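Local atomic coordinates of galactofuranose-binding protein YtfQ (Escherichia coli, PDB entry 2VK2), a protein that binds alpha- and beta-galactofuranose in the periplasm and serves the YtfQRT-YjfF ABC transporter in the uptake of this sugar. Residues T21-A24 / K25-E29; N46-K49 / A50-F54; T248-M251 / A252-F256. One frame throughout, in Å; residues are numbered along the deposited sequence.

Interaction 1: residues T21-A24 / K25-E29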
ATOM      1  N   THR A  21      11.628   0.161   1.732  1.00  8.56           N
ATOM      2  CA  THR A  21      12.932  -0.478   1.582  1.00  9.07           C
ATOM      3  C   THR A  21      14.041   0.358   2.232  1.00  9.11           C
ATOM      4  O   THR A  21      14.869  -0.174   2.971  1.00  8.78           O
ATOM      5  CB  THR A  21      13.242  -0.738   0.095  1.00  9.19           C
ATOM      6  OG1 THR A  21      12.336  -1.732  -0.407  1.00  9.67           O
ATOM      7  CG2 THR A  21      14.674  -1.223  -0.096  1.00 10.14           C
ATOM      8  N   ASN A  22      14.046   1.662   1.968  1.00  9.31           N
ATOM      9  CA  ASN A  22      15.028   2.565   2.576  1.00  9.72           C
ATOM     10  C   ASN A  22      14.974   2.517   4.098  1.00  9.30           C
ATOM     11  O   ASN A  22      16.005   2.436   4.766  1.00  9.14           O
ATOM     12  CB  ASN A  22      14.792   4.010   2.122  1.00 10.20           C
ATOM     13  CG  ASN A  22      15.158   4.247   0.666  1.00 12.11           C
ATOM     14  OD1 ASN A  22      15.927   3.494   0.070  1.00 15.18           O
ATOM     15  ND2 ASN A  22      14.610   5.311   0.091  1.00 14.16           N
ATOM     16  N   VAL A  23      13.761   2.563   4.641  1.00  9.08           N
ATOM     17  CA  VAL A  23      13.565   2.551   6.086  1.00  9.07           C
ATOM     18  C   VAL A  23      13.920   1.190   6.699  1.00  8.97           C
ATOM     19  O   VAL A  23      14.457   1.126   7.807  1.00  8.96           O
ATOM     20  CB  VAL A  23      12.125   2.954   6.455  1.00  9.20           C
ATOM     21  CG1 VAL A  23      11.880   2.796   7.951  1.00 10.00           C
ATOM     22  CG2 VAL A  23      11.864   4.391   6.015  1.00  9.46           C
ATOM     23  N   ALA A  24      13.639   0.104   5.981  1.00  8.70           N
ATOM     24  CA  ALA A  24      14.063  -1.221   6.429  1.00  8.61           C
ATOM     25  C   ALA A  24      15.582  -1.254   6.608  1.00  8.83           C
ATOM     26  O   ALA A  24      16.088  -1.760   7.607  1.00  8.45           O
ATOM     27  CB  ALA A  24      13.618  -2.287   5.442  1.00  8.70           C
ATOM     28  N   LYS A  25      16.300  -0.698   5.637  1.00  8.86           N
ATOM     29  CA  LYS A  25      17.758  -0.643   5.697  1.00  9.72           C
ATOM     30  C   LYS A  25      18.256   0.211   6.861  1.00  9.59           C
ATOM     31  O   LYS A  25      19.123  -0.226   7.614  1.00  9.55           O
ATOM     32  CB  LYS A  25      18.331  -0.120   4.382  1.00  9.99           C
ATOM     33  CG  LYS A  25      18.173  -1.070   3.208  1.00 10.76           C
ATOM     34  CD  LYS A  25      18.654  -0.410   1.930  1.00 11.58           C
ATOM     35  CE  LYS A  25      18.514  -1.321   0.728  1.00 13.02           C
ATOM     36  NZ  LYS A  25      18.884  -0.613  -0.531  1.00 15.43           N
ATOM     37  N   SER A  26      17.712   1.417   7.018  1.00  9.66           N
ATOM     38  CA  SER A  26      18.163   2.305   8.099  1.00  9.94           C
ATOM     39  C   SER A  26      17.789   1.758   9.479  1.00 10.03           C
ATOM     40  O   SER A  26      18.568   1.879  10.426  1.00 10.01           O
ATOM     41  CB  SER A  26      17.651   3.742   7.910  1.00 10.11           C
ATOM     42  OG  SER A  26      16.244   3.801   7.797  1.00 11.18           O
ATOM     43  N   GLU A  27      16.615   1.138   9.589  1.00 10.17           N
ATOM     44  CA  GLU A  27      16.219   0.481  10.835  1.00 10.53           C
ATOM     45  C   GLU A  27      17.171  -0.662  11.185  1.00 10.53           C
ATOM     46  O   GLU A  27      17.624  -0.770  12.323  1.00 10.83           O
ATOM     47  CB  GLU A  27      14.782  -0.042  10.748  1.00 10.82           C
ATOM     48  CG  GLU A  27      13.714   1.039  10.910  1.00 11.64           C
ATOM     49  CD  GLU A  27      13.531   1.496  12.351  1.00 13.36           C
ATOM     50  OE1 GLU A  27      14.117   0.880  13.264  1.00 14.48           O
ATOM     51  OE2 GLU A  27      12.797   2.479  12.576  1.00 15.18           O
ATOM     52  N   ALA A  28      17.480  -1.506  10.205  1.00 10.35           N
ATOM     53  CA  ALA A  28      18.413  -2.611  10.421  1.00 10.57           C
ATOM     54  C   ALA A  28      19.786  -2.099  10.848  1.00 10.90           C
ATOM     55  O   ALA A  28      20.374  -2.603  11.805  1.00 10.63           O
ATOM     56  CB  ALA A  28      18.534  -3.459   9.166  1.00 10.46           C
ATOM     57  N   GLU A  29      20.278  -1.084  10.144  1.00 11.26           N
ATOM     58  CA  GLU A  29      21.611  -0.541  10.396  1.00 12.00           C
ATOM     59  C   GLU A  29      21.764  -0.006  11.815  1.00 11.73           C
ATOM     60  O   GLU A  29      22.736  -0.332  12.495  1.00 11.40           O
ATOM     61  CB  GLU A  29      21.945   0.541   9.369  1.00 12.10           C
ATOM     62  CG  GLU A  29      22.283  -0.035   7.997  1.00 13.38           C
ATOM     63  CD  GLU A  29      21.957   0.894   6.841  1.00 13.93           C
ATOM     64  OE1 GLU A  29      21.798   2.114   7.061  1.00 16.15           O
ATOM     65  OE2 GLU A  29      21.857   0.392   5.700  1.00 16.89           O
TER
HETATM   66  O   HOH W   1      17.056   1.444  -1.152  1.00 31.24           O

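Interaction 2: residues N46-K49 / A50-F54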
ATOM      1  N   ASN A  46       9.029 -15.585  -7.527  1.00  7.80           N
ATOM      2  CA  ASN A  46      10.340 -15.027  -7.185  1.00  7.78           C
ATOM      3  C   ASN A  46      10.495 -14.856  -5.676  1.00  7.65           C
ATOM      4  O   ASN A  46      11.561 -15.121  -5.124  1.00  7.49           O
ATOM      5  CB  ASN A  46      10.573 -13.680  -7.876  1.00  7.91           C
ATOM      6  CG  ASN A  46      10.751 -13.806  -9.376  1.00  8.83           C
ATOM      7  OD1 ASN A  46      11.117 -14.859  -9.894  1.00 10.30           O
ATOM      8  ND2 ASN A  46      10.506 -12.712 -10.083  1.00 10.61           N
ATOM      9  N   GLN A  47       9.431 -14.419  -5.012  1.00  7.39           N
ATOM     10  CA  GLN A  47       9.445 -14.286  -3.561  1.00  7.60           C
ATOM     11  C   GLN A  47       9.618 -15.642  -2.881  1.00  7.90           C
ATOM     12  O   GLN A  47      10.391 -15.765  -1.935  1.00  8.01           O
ATOM     13  CB  GLN A  47       8.168 -13.614  -3.059  1.00  7.39           C
ATOM     14  CG  GLN A  47       8.017 -12.164  -3.495  1.00  7.23           C
ATOM     15  CD  GLN A  47       6.988 -11.432  -2.668  1.00  7.58           C
ATOM     16  OE1 GLN A  47       5.791 -11.526  -2.925  1.00  8.28           O
ATOM     17  NE2 GLN A  47       7.447 -10.710  -1.655  1.00  8.18           N
ATOM     18  N   ILE A  48       8.897 -16.653  -3.360  1.00  7.97           N
ATOM     19  CA  ILE A  48       8.981 -17.993  -2.791  1.00  8.31           C
ATOM     20  C   ILE A  48      10.400 -18.544  -2.941  1.00  7.93           C
ATOM     21  O   ILE A  48      10.952 -19.096  -1.990  1.00  7.84           O
ATOM     22  CB  ILE A  48       7.924 -18.933  -3.418  1.00  8.31           C
ATOM     23  CG1 ILE A  48       6.531 -18.535  -2.923  1.00  9.07           C
ATOM     24  CG2 ILE A  48       8.217 -20.392  -3.080  1.00  8.78           C
ATOM     25  CD1 ILE A  48       5.399 -19.192  -3.661  1.00  9.31           C
ATOM     26  N   LYS A  49      11.001 -18.359  -4.113  1.00  7.95           N
ATOM     27  CA  LYS A  49      12.400 -18.742  -4.326  1.00  8.23           C
ATOM     28  C   LYS A  49      13.338 -18.040  -3.342  1.00  8.18           C
ATOM     29  O   LYS A  49      14.249 -18.662  -2.797  1.00  8.10           O
ATOM     30  CB  LYS A  49      12.837 -18.440  -5.759  1.00  8.24           C
ATOM     31  CG  LYS A  49      12.216 -19.347  -6.803  1.00  8.35           C
ATOM     32  CD  LYS A  49      12.490 -18.817  -8.194  1.00  8.68           C
ATOM     33  CE  LYS A  49      11.981 -19.754  -9.272  1.00  8.99           C
ATOM     34  NZ  LYS A  49      12.124 -19.119 -10.609  1.00  9.84           N
ATOM     35  N   ALA A  50      13.109 -16.750  -3.111  1.00  8.12           N
ATOM     36  CA  ALA A  50      13.936 -15.983  -2.179  1.00  8.18           C
ATOM     37  C   ALA A  50      13.796 -16.504  -0.753  1.00  8.25           C
ATOM     38  O   ALA A  50      14.792 -16.663  -0.046  1.00  8.09           O
ATOM     39  CB  ALA A  50      13.578 -14.506  -2.240  1.00  8.38           C
ATOM     40  N   VAL A  51      12.561 -16.772  -0.335  1.00  8.14           N
ATOM     41  CA  VAL A  51      12.305 -17.310   0.996  1.00  8.37           C
ATOM     42  C   VAL A  51      13.000 -18.660   1.166  1.00  8.59           C
ATOM     43  O   VAL A  51      13.635 -18.909   2.192  1.00  8.44           O
ATOM     44  CB  VAL A  51      10.796 -17.433   1.274  1.00  8.35           C
ATOM     45  CG1 VAL A  51      10.536 -18.164   2.581  1.00  8.80           C
ATOM     46  CG2 VAL A  51      10.159 -16.050   1.300  1.00  8.89           C
ATOM     47  N   ARG A  52      12.902 -19.515   0.154  1.00  8.55           N
ATOM     48  CA  ARG A  52      13.594 -20.806   0.180  1.00  9.32           C
ATOM     49  C   ARG A  52      15.103 -20.651   0.298  1.00  9.09           C
ATOM     50  O   ARG A  52      15.749 -21.410   1.023  1.00  9.16           O
ATOM     51  CB  ARG A  52      13.233 -21.641  -1.048  1.00  9.33           C
ATOM     52  CG  ARG A  52      11.858 -22.220  -0.927  1.00 10.46           C
ATOM     53  CD  ARG A  52      11.440 -23.053  -2.111  1.00 11.61           C
ATOM     54  NE  ARG A  52      10.126 -23.638  -1.842  1.00 13.22           N
ATOM     55  CZ  ARG A  52       9.226 -23.968  -2.764  1.00 13.65           C
ATOM     56  NH1 ARG A  52       9.457 -23.773  -4.055  1.00 14.23           N
ATOM     57  NH2 ARG A  52       8.066 -24.486  -2.380  1.00 14.36           N
ATOM     58  N   SER A  53      15.665 -19.665  -0.395  1.00  8.88           N
ATOM     59  CA  SER A  53      17.093 -19.381  -0.281  1.00  9.15           C
ATOM     60  C   SER A  53      17.453 -18.931   1.135  1.00  8.71           C
ATOM     61  O   SER A  53      18.447 -19.390   1.696  1.00  8.67           O
ATOM     62  CB  SER A  53      17.520 -18.322  -1.295  1.00  9.49           C
ATOM     63  OG  SER A  53      18.904 -18.044  -1.185  1.00 11.16           O
ATOM     64  N   PHE A  54      16.652 -18.040   1.713  1.00  8.03           N
ATOM     65  CA  PHE A  54      16.896 -17.581   3.080  1.00  8.18           C
ATOM     66  C   PHE A  54      16.841 -18.740   4.076  1.00  8.12           C
ATOM     67  O   PHE A  54      17.644 -18.799   5.005  1.00  7.79           O
ATOM     68  CB  PHE A  54      15.887 -16.504   3.497  1.00  8.32           C
ATOM     69  CG  PHE A  54      16.027 -15.193   2.756  1.00  8.50           C
ATOM     70  CD1 PHE A  54      17.274 -14.666   2.424  1.00  8.84           C
ATOM     71  CD2 PHE A  54      14.893 -14.461   2.425  1.00  8.74           C
ATOM     72  CE1 PHE A  54      17.377 -13.448   1.757  1.00  9.46           C
ATOM     73  CE2 PHE A  54      15.000 -13.241   1.764  1.00  9.15           C
ATOM     74  CZ  PHE A  54      16.241 -12.743   1.428  1.00  9.43           C
TER

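Interaction 3: residues T248-M251 / A252-F256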
ATOM      1  N   THR A 248       2.517   4.757   6.996  1.00  9.21           N
ATOM      2  CA  THR A 248       3.919   4.821   7.402  1.00  9.62           C
ATOM      3  C   THR A 248       4.774   3.886   6.548  1.00  9.50           C
ATOM      4  O   THR A 248       4.404   2.736   6.334  1.00  9.48           O
ATOM      5  CB  THR A 248       4.135   4.492   8.892  1.00  9.92           C
ATOM      6  OG1 THR A 248       5.527   4.626   9.201  1.00 10.60           O
ATOM      7  CG2 THR A 248       3.677   3.077   9.228  1.00 10.71           C
ATOM      8  N   PRO A 249       5.906   4.386   6.017  1.00  9.50           N
ATOM      9  CA  PRO A 249       6.859   3.468   5.399  1.00  9.58           C
ATOM     10  C   PRO A 249       7.577   2.565   6.403  1.00  9.35           C
ATOM     11  O   PRO A 249       8.195   1.587   5.994  1.00  9.40           O
ATOM     12  CB  PRO A 249       7.867   4.407   4.714  1.00  9.71           C
ATOM     13  CG  PRO A 249       7.207   5.736   4.676  1.00 10.21           C
ATOM     14  CD  PRO A 249       6.341   5.785   5.882  1.00  9.53           C
ATOM     15  N   ASN A 250       7.499   2.883   7.694  1.00  9.43           N
ATOM     16  CA  ASN A 250       8.210   2.115   8.711  1.00  9.53           C
ATOM     17  C   ASN A 250       7.431   0.880   9.161  1.00  9.45           C
ATOM     18  O   ASN A 250       6.930   0.800  10.287  1.00  9.39           O
ATOM     19  CB  ASN A 250       8.573   2.995   9.907  1.00  9.75           C
ATOM     20  CG  ASN A 250       9.588   2.337  10.823  1.00 10.45           C
ATOM     21  OD1 ASN A 250      10.052   1.224  10.558  1.00 10.66           O
ATOM     22  ND2 ASN A 250       9.938   3.018  11.905  1.00 11.99           N
ATOM     23  N   MET A 251       7.352  -0.084   8.257  1.00  9.35           N
ATOM     24  CA  MET A 251       6.780  -1.389   8.553  1.00  9.51           C
ATOM     25  C   MET A 251       7.829  -2.308   9.165  1.00  9.51           C
ATOM     26  O   MET A 251       7.500  -3.169   9.977  1.00  9.49           O
ATOM     27  CB  MET A 251       6.220  -2.007   7.273  1.00  9.74           C
ATOM     28  CG  MET A 251       5.071  -1.214   6.684  1.00 10.47           C
ATOM     29  SD  MET A 251       3.573  -1.390   7.661  1.00 12.08           S
ATOM     30  CE  MET A 251       2.509  -0.178   6.876  1.00 10.61           C
ATOM     31  N   ALA A 252       9.090  -2.111   8.789  1.00  9.59           N
ATOM     32  CA  ALA A 252      10.176  -2.966   9.273  1.00  9.81           C
ATOM     33  C   ALA A 252      10.493  -2.739  10.751  1.00  9.92           C
ATOM     34  O   ALA A 252      10.824  -3.688  11.465  1.00 10.05           O
ATOM     35  CB  ALA A 252      11.425  -2.771   8.425  1.00 10.09           C
ATOM     36  N   GLY A 253      10.392  -1.493  11.210  1.00 10.15           N
ATOM     37  CA  GLY A 253      10.686  -1.157  12.602  1.00 10.23           C
ATOM     38  C   GLY A 253       9.947  -2.017  13.613  1.00 10.34           C
ATOM     39  O   GLY A 253      10.573  -2.684  14.440  1.00 10.53           O
ATOM     40  N   PRO A 254       8.604  -1.996  13.575  1.00 10.39           N
ATOM     41  CA  PRO A 254       7.828  -2.866  14.464  1.00 10.45           C
ATOM     42  C   PRO A 254       8.136  -4.364  14.313  1.00 10.31           C
ATOM     43  O   PRO A 254       8.056  -5.104  15.293  1.00 10.47           O
ATOM     44  CB  PRO A 254       6.376  -2.556  14.079  1.00 10.71           C
ATOM     45  CG  PRO A 254       6.426  -1.190  13.494  1.00 10.88           C
ATOM     46  CD  PRO A 254       7.731  -1.126  12.767  1.00 10.50           C
ATOM     47  N   ALA A 255       8.493  -4.808  13.109  1.00  9.96           N
ATOM     48  CA  ALA A 255       8.887  -6.203  12.905  1.00 10.02           C
ATOM     49  C   ALA A 255      10.214  -6.502  13.599  1.00  9.98           C
ATOM     50  O   ALA A 255      10.349  -7.529  14.267  1.00  9.99           O
ATOM     51  CB  ALA A 255       8.968  -6.528  11.426  1.00  9.94           C
ATOM     52  N   PHE A 256      11.185  -5.601  13.453  1.00  9.84           N
ATOM     53  CA  PHE A 256      12.456  -5.730  14.172  1.00  9.82           C
ATOM     54  C   PHE A 256      12.247  -5.689  15.688  1.00 10.25           C
ATOM     55  O   PHE A 256      12.885  -6.447  16.415  1.00 10.15           O
ATOM     56  CB  PHE A 256      13.447  -4.627  13.779  1.00  9.58           C
ATOM     57  CG  PHE A 256      14.038  -4.777  12.396  1.00  9.22           C
ATOM     58  CD1 PHE A 256      14.633  -5.967  11.991  1.00  9.18           C
ATOM     59  CD2 PHE A 256      14.039  -3.702  11.514  1.00  9.10           C
ATOM     60  CE1 PHE A 256      15.188  -6.089  10.724  1.00  9.64           C
ATOM     61  CE2 PHE A 256      14.592  -3.816  10.248  1.00  9.19           C
ATOM     62  CZ  PHE A 256      15.166  -5.014   9.852  1.00  9.43           C
TER
HETATM   63  O   HOH W   2      10.152  -0.302   6.562  1.00  9.25           O

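Interaction 1: residues T21-A24 / K25-E29
Four backbone bonds join residues 21-24 to residues 25-29 by the i to i+4 rule of the alpha helix: Lys25 to Thr21, Ser26 to Asn22, Glu27 to Val23 and Ala28 to Ala24. The shortest runs from Glu27 N to Val23 O at 2.8 Å.

Among the side chains, aliphatic contacts follow the same spacing. Thr21 and Lys25 lie alongside each other, CG2 of Thr21 being 3.9 Å from CE of Lys25. Val23 and Glu27 do likewise: Val23 CG1 stands anti to the backbone N (chi1 174°) and meets Glu27 CG at 3.9 Å, before the glutamate chain bends away at chi2.

Polar contacts involve the side-chain ends. A water donates to Asn22 OD1 at 2.6 Å and accepts from Lys25 NZ at 2.8 Å, bridging two side chains three residues apart, while Asn22 ND2 bonds Gly296 O. Apart from this bridge, the buried Glu27 turns its carboxylate to Arg31 in a salt bridge.

Ala24 and Ala28 pack on Leu35, and both also touch helix 252-265. This is a helix of a beta-alpha-beta unit, strand 4-9, helix 15-31 and strand 34-39, in the Rossmann-like fold of periplasmic sugar-binding proteins.

Interaction 2: residues N46-K49 / A50-F54
Ile48 and Arg52, one turn apart on helix 44-57 of a Rossmann-like alpha/beta domain, show how a methyl group can pack against a guanidinium. The two side chains run side by side in the same direction, and CG2 of Ile48 sits over the centre of one face of the Arg52 guanidinium, 3.7 Å above its plane. The torsions explain the meeting: Ile48 CG2 is anti to the backbone N while CG1 lies beside it (chi1 -71°), and the Arg52 chain is extended from CG to NE, which carries the flat group out to the level of the methyl.

Beneath this pair lies the backbone ladder, with the amides of Ala50, Val51, Arg52 and Ser53 bonded to the carbonyls of Asn46, Gln47, Ile48 and Lys49. The bond from Arg52 N to Ile48 O, 2.9 Å long and with an N-H...O angle of 166°, ties the same two residues together at their roots. Val51 CG2 packs close to Gln47 O at 3.3 Å.

Farther out, a salt bridge from Arg52 NE to Glu78 helps hold the guanidinium, and Val75 of helix 73-81 touches Ile48, Val51 and Arg52. The buried Gln47 amide is satisfied at both ends: NE2 bonds Ala65 O and Ser8 OG, and OE1 accepts from Val67 N. Phe54 and Ala50 lean on strand 34-39, where both touch Ala38. Ser53 OG bonds Gln57 NE2, while Ser53 CB lies 3.6 Å from Lys49 O.

Interaction 3: residues T248-M251 / A252-F256
Asn250 reaches forward to Gly253 and caps the first turn of helix 252-265. Its OD1 accepts from Gly253 N at 2.8 Å, a bent bond with an N-H...O angle of 138°, and the donor lies tilted 26° from the amide's carbonyl plane. With CG anti to the backbone N (chi1 -166°), the amide extends along the chain toward the Gly253 N-H of the first turn. OD1 also comes within 3.2 Å of Gly253 CA, on a residue with no side chain. The other end of the amide is held too, ND2 bonding to Glu27 OE2.

Close packing continues at Pro254, whose CD rests 3.2 Å from Asn250 O and 3.5 Å from Met251 O. Met251 is buried; its chain, bent at chi2, touches Val105 and Glu20 and lies near the bound galactofuranose.

The start of the loop is joined more loosely to the helix. Neither Thr248 nor Pro249 packs its side chain on residues 252-256, and a water links the two segments, donating to Pro249 O at 2.8 Å and accepting from Ala252 N at 3.1 Å. Bonds within the loop shape it: Thr248 OG1 accepts from Asn250 N at 3.0 Å, forming an ST turn, and Asn250 is the centre of an inverse gamma turn. The whole is an asparagine-capped helix start, placed after strand 243-246 and beside the sugar site of a periplasmic binding protein.

Overall arrangement
The three interactions come in series along the chain. Interactions 1 and 2 each lie within one helix, while interaction 3 joins a loop to the start of helix 252-265. Interactions 1 and 3 are neighbours, their centres 9 Å apart, with Ala24 packed against Ala252 and Val23 against Asn250. Interaction 2 stands about 20 Å from interaction 1 and 21 Å from interaction 3, centre to centre, and touches neither. Strand 34-39 links the first two, since helices 15-31 and 44-57 both pack on it. Leaving strand 243-246 of the mixed sheet for a helix packed on helix 15-31, which flanks the parallel sheet, the chain passes between the lobes; Met251's side chain lies about 5 Å from the sugar.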